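Local coordinates for putative exported protein (Bordetella pertussis Tohama I, PDB 2PFZ) that binds pyroglutamic acid as an extracytoplasmic solute receptor of the DctP family, probably delivering it to a TRAP-type (tripartite ATP-independent periplasmic) transporter, at residues A[54-67]-A[205-217]. Sequence-based numbering, arbitrary orientation.
Sequences VQGNQAQIGEILLT and LPKNAVLVNKKAF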
loop_
_atom_site.group_PDB
_atom_site.type_symbol
_atom_site.label_atom_id
_atom_site.label_comp_id
_atom_site.label_asym_id
_atom_site.label_seq_id
_atom_site.Cartn_x
_atom_site.Cartn_y
_atom_site.Cartn_z
ATOM N N VAL A 54 -6.398 10.626 -12.116
ATOM C CA VAL A 54 -5.695 11.851 -11.734
ATOM C C VAL A 54 -4.798 12.360 -12.894
ATOM O O VAL A 54 -4.690 13.556 -13.106
ATOM C CB VAL A 54 -4.839 11.656 -10.445
ATOM C CG1 VAL A 54 -4.015 12.917 -10.130
ATOM C CG2 VAL A 54 -5.728 11.291 -9.265
ATOM N N GLN A 55 -4.178 11.451 -13.648
ATOM C CA GLN A 55 -3.375 11.846 -14.786
ATOM C C GLN A 55 -4.170 12.677 -15.796
ATOM O O GLN A 55 -3.644 13.659 -16.351
ATOM C CB GLN A 55 -2.791 10.630 -15.496
ATOM C CG GLN A 55 -1.808 11.009 -16.579
ATOM C CD GLN A 55 -1.214 9.819 -17.276
ATOM O OE1 GLN A 55 -0.470 9.978 -18.237
ATOM N NE2 GLN A 55 -1.519 8.616 -16.792
ATOM N N GLY A 56 -5.412 12.275 -16.045
ATOM C CA GLY A 56 -6.266 12.931 -17.059
ATOM C C GLY A 56 -7.010 14.103 -16.450
ATOM O O GLY A 56 -7.824 14.760 -17.129
ATOM N N ASN A 57 -6.718 14.388 -15.178
ATOM C CA ASN A 57 -7.461 15.385 -14.424
ATOM C C ASN A 57 -8.969 15.111 -14.378
ATOM O O ASN A 57 -9.767 16.066 -14.284
ATOM C CB ASN A 57 -7.205 16.813 -14.926
ATOM C CG ASN A 57 -7.521 17.859 -13.868
ATOM O OD1 ASN A 57 -7.391 17.588 -12.676
ATOM N ND2 ASN A 57 -7.936 19.069 -14.296
ATOM N N GLN A 58 -9.371 13.838 -14.448
ATOM C CA GLN A 58 -10.791 13.494 -14.171
ATOM C C GLN A 58 -11.091 13.644 -12.672
ATOM O O GLN A 58 -12.188 14.105 -12.265
ATOM C CB GLN A 58 -11.145 12.084 -14.655
ATOM C CG GLN A 58 -10.993 11.842 -16.156
ATOM C CD GLN A 58 -11.416 10.443 -16.579
ATOM O OE1 GLN A 58 -12.370 9.851 -16.029
ATOM N NE2 GLN A 58 -10.730 9.909 -17.578
ATOM N N ALA A 59 -10.130 13.235 -11.842
ATOM C CA ALA A 59 -10.107 13.592 -10.422
ATOM C C ALA A 59 -8.857 14.429 -10.262
ATOM O O ALA A 59 -7.849 14.084 -10.842
ATOM C CB ALA A 59 -10.037 12.316 -9.537
ATOM N N GLN A 60 -8.918 15.540 -9.510
ATOM C CA GLN A 60 -7.757 16.429 -9.349
ATOM C C GLN A 60 -6.710 15.865 -8.389
ATOM O O GLN A 60 -5.554 16.260 -8.420
ATOM C CB GLN A 60 -8.197 17.807 -8.845
ATOM C CG GLN A 60 -9.210 18.483 -9.773
ATOM C CD GLN A 60 -10.651 18.224 -9.361
ATOM O OE1 GLN A 60 -10.985 17.200 -8.751
ATOM N NE2 GLN A 60 -11.517 19.167 -9.691
ATOM N N ILE A 61 -7.144 14.917 -7.572
ATOM C CA ILE A 61 -6.347 14.334 -6.485
ATOM C C ILE A 61 -6.866 12.920 -6.280
ATOM O O ILE A 61 -8.046 12.647 -6.551
ATOM C CB ILE A 61 -6.502 15.225 -5.213
ATOM C CG1 ILE A 61 -5.695 14.684 -4.013
ATOM C CG2 ILE A 61 -7.984 15.387 -4.844
ATOM C CD1 ILE A 61 -5.260 15.785 -2.978
ATOM N N GLY A 62 -6.013 11.994 -5.825
ATOM C CA GLY A 62 -6.459 10.620 -5.680
ATOM C C GLY A 62 -5.437 9.772 -4.948
ATOM O O GLY A 62 -4.252 10.061 -4.997
ATOM N N GLU A 63 -5.912 8.725 -4.279
ATOM C CA GLU A 63 -5.041 7.822 -3.523
ATOM C C GLU A 63 -4.824 6.507 -4.284
ATOM O O GLU A 63 -5.801 5.834 -4.706
ATOM C CB GLU A 63 -5.646 7.524 -2.151
ATOM C CG GLU A 63 -4.650 6.771 -1.276
ATOM C CD GLU A 63 -5.280 5.910 -0.231
ATOM O OE1 GLU A 63 -6.315 5.232 -0.506
ATOM O OE2 GLU A 63 -4.689 5.886 0.867
ATOM N N ILE A 64 -3.557 6.146 -4.477
ATOM C CA ILE A 64 -3.210 4.886 -5.125
ATOM C C ILE A 64 -2.355 4.018 -4.186
ATOM O O ILE A 64 -1.840 4.514 -3.185
ATOM C CB ILE A 64 -2.411 5.076 -6.452
ATOM C CG1 ILE A 64 -1.098 5.843 -6.210
ATOM C CG2 ILE A 64 -3.274 5.718 -7.584
ATOM C CD1 ILE A 64 -0.007 5.478 -7.197
ATOM N N LEU A 65 -2.240 2.733 -4.520
ATOM C CA LEU A 65 -1.289 1.816 -3.904
ATOM C C LEU A 65 -0.155 1.741 -4.901
ATOM O O LEU A 65 -0.374 1.314 -6.049
ATOM C CB LEU A 65 -1.901 0.420 -3.786
ATOM C CG LEU A 65 -0.968 -0.680 -3.278
ATOM C CD1 LEU A 65 -0.724 -0.478 -1.812
ATOM C CD2 LEU A 65 -1.585 -2.061 -3.603
ATOM N N LEU A 66 1.042 2.151 -4.495
ATOM C CA LEU A 66 2.143 2.276 -5.471
ATOM C C LEU A 66 2.363 0.986 -6.243
ATOM O O LEU A 66 2.522 1.002 -7.464
ATOM C CB LEU A 66 3.448 2.691 -4.784
ATOM C CG LEU A 66 3.462 4.069 -4.120
ATOM C CD1 LEU A 66 4.694 4.280 -3.261
ATOM C CD2 LEU A 66 3.341 5.140 -5.188
ATOM N N THR A 67 2.407 -0.135 -5.525
ATOM C CA THR A 67 2.705 -1.427 -6.145
ATOM C C THR A 67 1.679 -1.911 -7.186
ATOM O O THR A 67 1.978 -2.817 -7.944
ATOM C CB THR A 67 3.013 -2.552 -5.097
ATOM O OG1 THR A 67 2.022 -2.565 -4.058
ATOM C CG2 THR A 67 4.403 -2.360 -4.496
ATOM N N LEU A 205 6.299 -3.395 3.644
ATOM C CA LEU A 205 5.315 -2.413 4.043
ATOM C C LEU A 205 4.966 -1.588 2.796
ATOM O O LEU A 205 5.645 -0.617 2.471
ATOM C CB LEU A 205 5.785 -1.502 5.197
ATOM C CG LEU A 205 5.916 -2.034 6.641
ATOM C CD1 LEU A 205 7.181 -2.882 6.768
ATOM C CD2 LEU A 205 5.962 -0.901 7.677
ATOM N N PRO A 206 3.877 -1.959 2.125
ATOM C CA PRO A 206 3.601 -1.280 0.868
ATOM C C PRO A 206 2.963 0.070 1.174
ATOM O O PRO A 206 2.215 0.191 2.140
ATOM C CB PRO A 206 2.583 -2.211 0.198
ATOM C CG PRO A 206 1.834 -2.844 1.327
ATOM C CD PRO A 206 2.787 -2.866 2.527
ATOM N N LYS A 207 3.237 1.079 0.355
ATOM C CA LYS A 207 2.669 2.415 0.621
ATOM C C LYS A 207 1.524 2.754 -0.314
ATOM O O LYS A 207 1.513 2.334 -1.470
ATOM C CB LYS A 207 3.749 3.500 0.505
ATOM C CG LYS A 207 4.956 3.315 1.466
ATOM C CD LYS A 207 5.931 4.528 1.458
ATOM C CE LYS A 207 6.540 4.740 0.081
ATOM N NZ LYS A 207 7.204 3.493 -0.426
ATOM N N ASN A 208 0.568 3.513 0.206
ATOM C CA ASN A 208 -0.324 4.324 -0.639
ATOM C C ASN A 208 0.312 5.677 -0.893
ATOM O O ASN A 208 1.213 6.091 -0.153
ATOM C CB ASN A 208 -1.694 4.473 0.029
ATOM C CG ASN A 208 -2.483 3.186 0.001
ATOM O OD1 ASN A 208 -2.054 2.195 -0.596
ATOM N ND2 ASN A 208 -3.637 3.181 0.652
ATOM N N ALA A 209 -0.149 6.370 -1.931
ATOM C CA ALA A 209 0.333 7.698 -2.232
ATOM C C ALA A 209 -0.858 8.517 -2.662
ATOM O O ALA A 209 -1.723 8.048 -3.419
ATOM C CB ALA A 209 1.361 7.671 -3.372
ATOM N N VAL A 210 -0.886 9.758 -2.196
ATOM C CA VAL A 210 -1.901 10.689 -2.664
ATOM C C VAL A 210 -1.241 11.554 -3.739
ATOM O O VAL A 210 -0.244 12.234 -3.472
ATOM C CB VAL A 210 -2.458 11.523 -1.512
ATOM C CG1 VAL A 210 -3.372 12.645 -2.048
ATOM C CG2 VAL A 210 -3.222 10.603 -0.544
ATOM N N LEU A 211 -1.790 11.470 -4.949
ATOM C CA LEU A 211 -1.267 12.143 -6.133
ATOM C C LEU A 211 -2.173 13.302 -6.451
ATOM O O LEU A 211 -3.367 13.249 -6.182
ATOM C CB LEU A 211 -1.270 11.207 -7.333
ATOM C CG LEU A 211 -0.727 9.785 -7.180
ATOM C CD1 LEU A 211 -0.722 9.111 -8.572
ATOM C CD2 LEU A 211 0.668 9.781 -6.566
ATOM N N VAL A 212 -1.581 14.337 -7.036
ATOM C CA VAL A 212 -2.294 15.554 -7.407
ATOM C C VAL A 212 -1.981 15.859 -8.869
ATOM O O VAL A 212 -0.816 15.769 -9.315
ATOM C CB VAL A 212 -1.858 16.756 -6.501
ATOM C CG1 VAL A 212 -2.478 18.065 -6.991
ATOM C CG2 VAL A 212 -2.265 16.535 -5.061
ATOM N N ASN A 213 -3.015 16.210 -9.629
ATOM C CA ASN A 213 -2.816 16.699 -10.991
ATOM C C ASN A 213 -2.163 18.106 -11.003
ATOM O O ASN A 213 -2.695 19.046 -10.386
ATOM C CB ASN A 213 -4.147 16.714 -11.758
ATOM C CG ASN A 213 -3.981 17.183 -13.189
ATOM O OD1 ASN A 213 -4.000 18.392 -13.469
ATOM N ND2 ASN A 213 -3.820 16.234 -14.107
ATOM N N LYS A 214 -1.021 18.241 -11.683
ATOM C CA LYS A 214 -0.259 19.515 -11.682
ATOM C C LYS A 214 -1.102 20.688 -12.196
ATOM O O LYS A 214 -1.087 21.788 -11.621
ATOM C CB LYS A 214 0.998 19.422 -12.572
ATOM C CG LYS A 214 1.994 18.359 -12.197
ATOM C CD LYS A 214 3.119 18.907 -11.307
ATOM C CE LYS A 214 4.388 18.055 -11.336
ATOM N NZ LYS A 214 5.506 18.847 -10.620
ATOM N N LYS A 215 -1.824 20.463 -13.294
ATOM C CA LYS A 215 -2.688 21.524 -13.861
ATOM C C LYS A 215 -3.745 21.983 -12.855
ATOM O O LYS A 215 -3.995 23.184 -12.715
ATOM C CB LYS A 215 -3.348 21.049 -15.160
ATOM C CG LYS A 215 -2.430 21.069 -16.360
ATOM C CD LYS A 215 -3.259 20.873 -17.630
ATOM C CE LYS A 215 -2.370 20.461 -18.794
ATOM N NZ LYS A 215 -3.215 20.101 -19.976
ATOM N N ALA A 216 -4.342 21.031 -12.137
ATOM C CA ALA A 216 -5.346 21.352 -11.117
ATOM C C ALA A 216 -4.716 22.141 -9.966
ATOM O O ALA A 216 -5.321 23.083 -9.430
ATOM C CB ALA A 216 -6.005 20.084 -10.598
ATOM N N PHE A 217 -3.508 21.742 -9.574
ATOM C CA PHE A 217 -2.771 22.407 -8.498
ATOM C C PHE A 217 -2.470 23.875 -8.877
ATOM O O PHE A 217 -2.680 24.809 -8.072
ATOM C CB PHE A 217 -1.479 21.629 -8.248
ATOM C CG PHE A 217 -0.609 22.220 -7.178
ATOM C CD1 PHE A 217 -0.909 22.012 -5.837
ATOM C CD2 PHE A 217 0.511 22.977 -7.521
ATOM C CE1 PHE A 217 -0.110 22.580 -4.815
ATOM C CE2 PHE A 217 1.325 23.536 -6.530
ATOM C CZ PHE A 217 1.019 23.322 -5.166
HETATM O O HOH W 1 2.810 -0.218 -2.567
#
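Gly62 and Ile64 pair with Leu211 and Ala209 through two reciprocal sets of backbone hydrogen bonds, an antiparallel ladder that joins strand 61-65, at one edge of a three-stranded sheet, to its central strand 207-213. The packing is tight here. On one face, CD1 of Ile61 touches Val212 CG2 at 3.7 Å while its CG1 lies equally near Val210 CG1, and helix 14-30 packs against Ile61 and Val210 through Phe22 and Leu19. On the other, Ile64 crosses Leu211 at about a right angle, with 3.9 Å between their CD1 atoms; CG1 of Ile64, held between backbone N and carbonyl carbon (chi1 59°), reaches the same leucine methyl. Asn208 ND2 gives a weak bond to Glu63 OE2, the amide and carboxylate planes being 76° apart. Both groups have further partners: Thr7 for the glutamate, Trp119 of the ligand pocket for the amide oxygen.

Toward the opposite end the contact is partly exposed around Asn57, Gln60 and Ala216, where Ala216 CB rests on Gln60 CB. The buried amide of Asn213 lies beneath: its ND2 donates to Val54 O at 3.0 Å, an oxygen also bonded by Asn57 N in a Schellman motif, while its OD1 accepts from Ala216 N as the N-cap of the next helix. The amide of Asn57 stacks on that of Asn213, their planes 18° apart.

One amide thus ties helix 50-55 to helix 214-218, whereas the backbone ladder continues to Leu66 N and Lys207 O beside Pro206, which touches pyroglutamic acid; this is consistent with a sheet that positions Pro206 and, through Asn208, helps to hold Trp119.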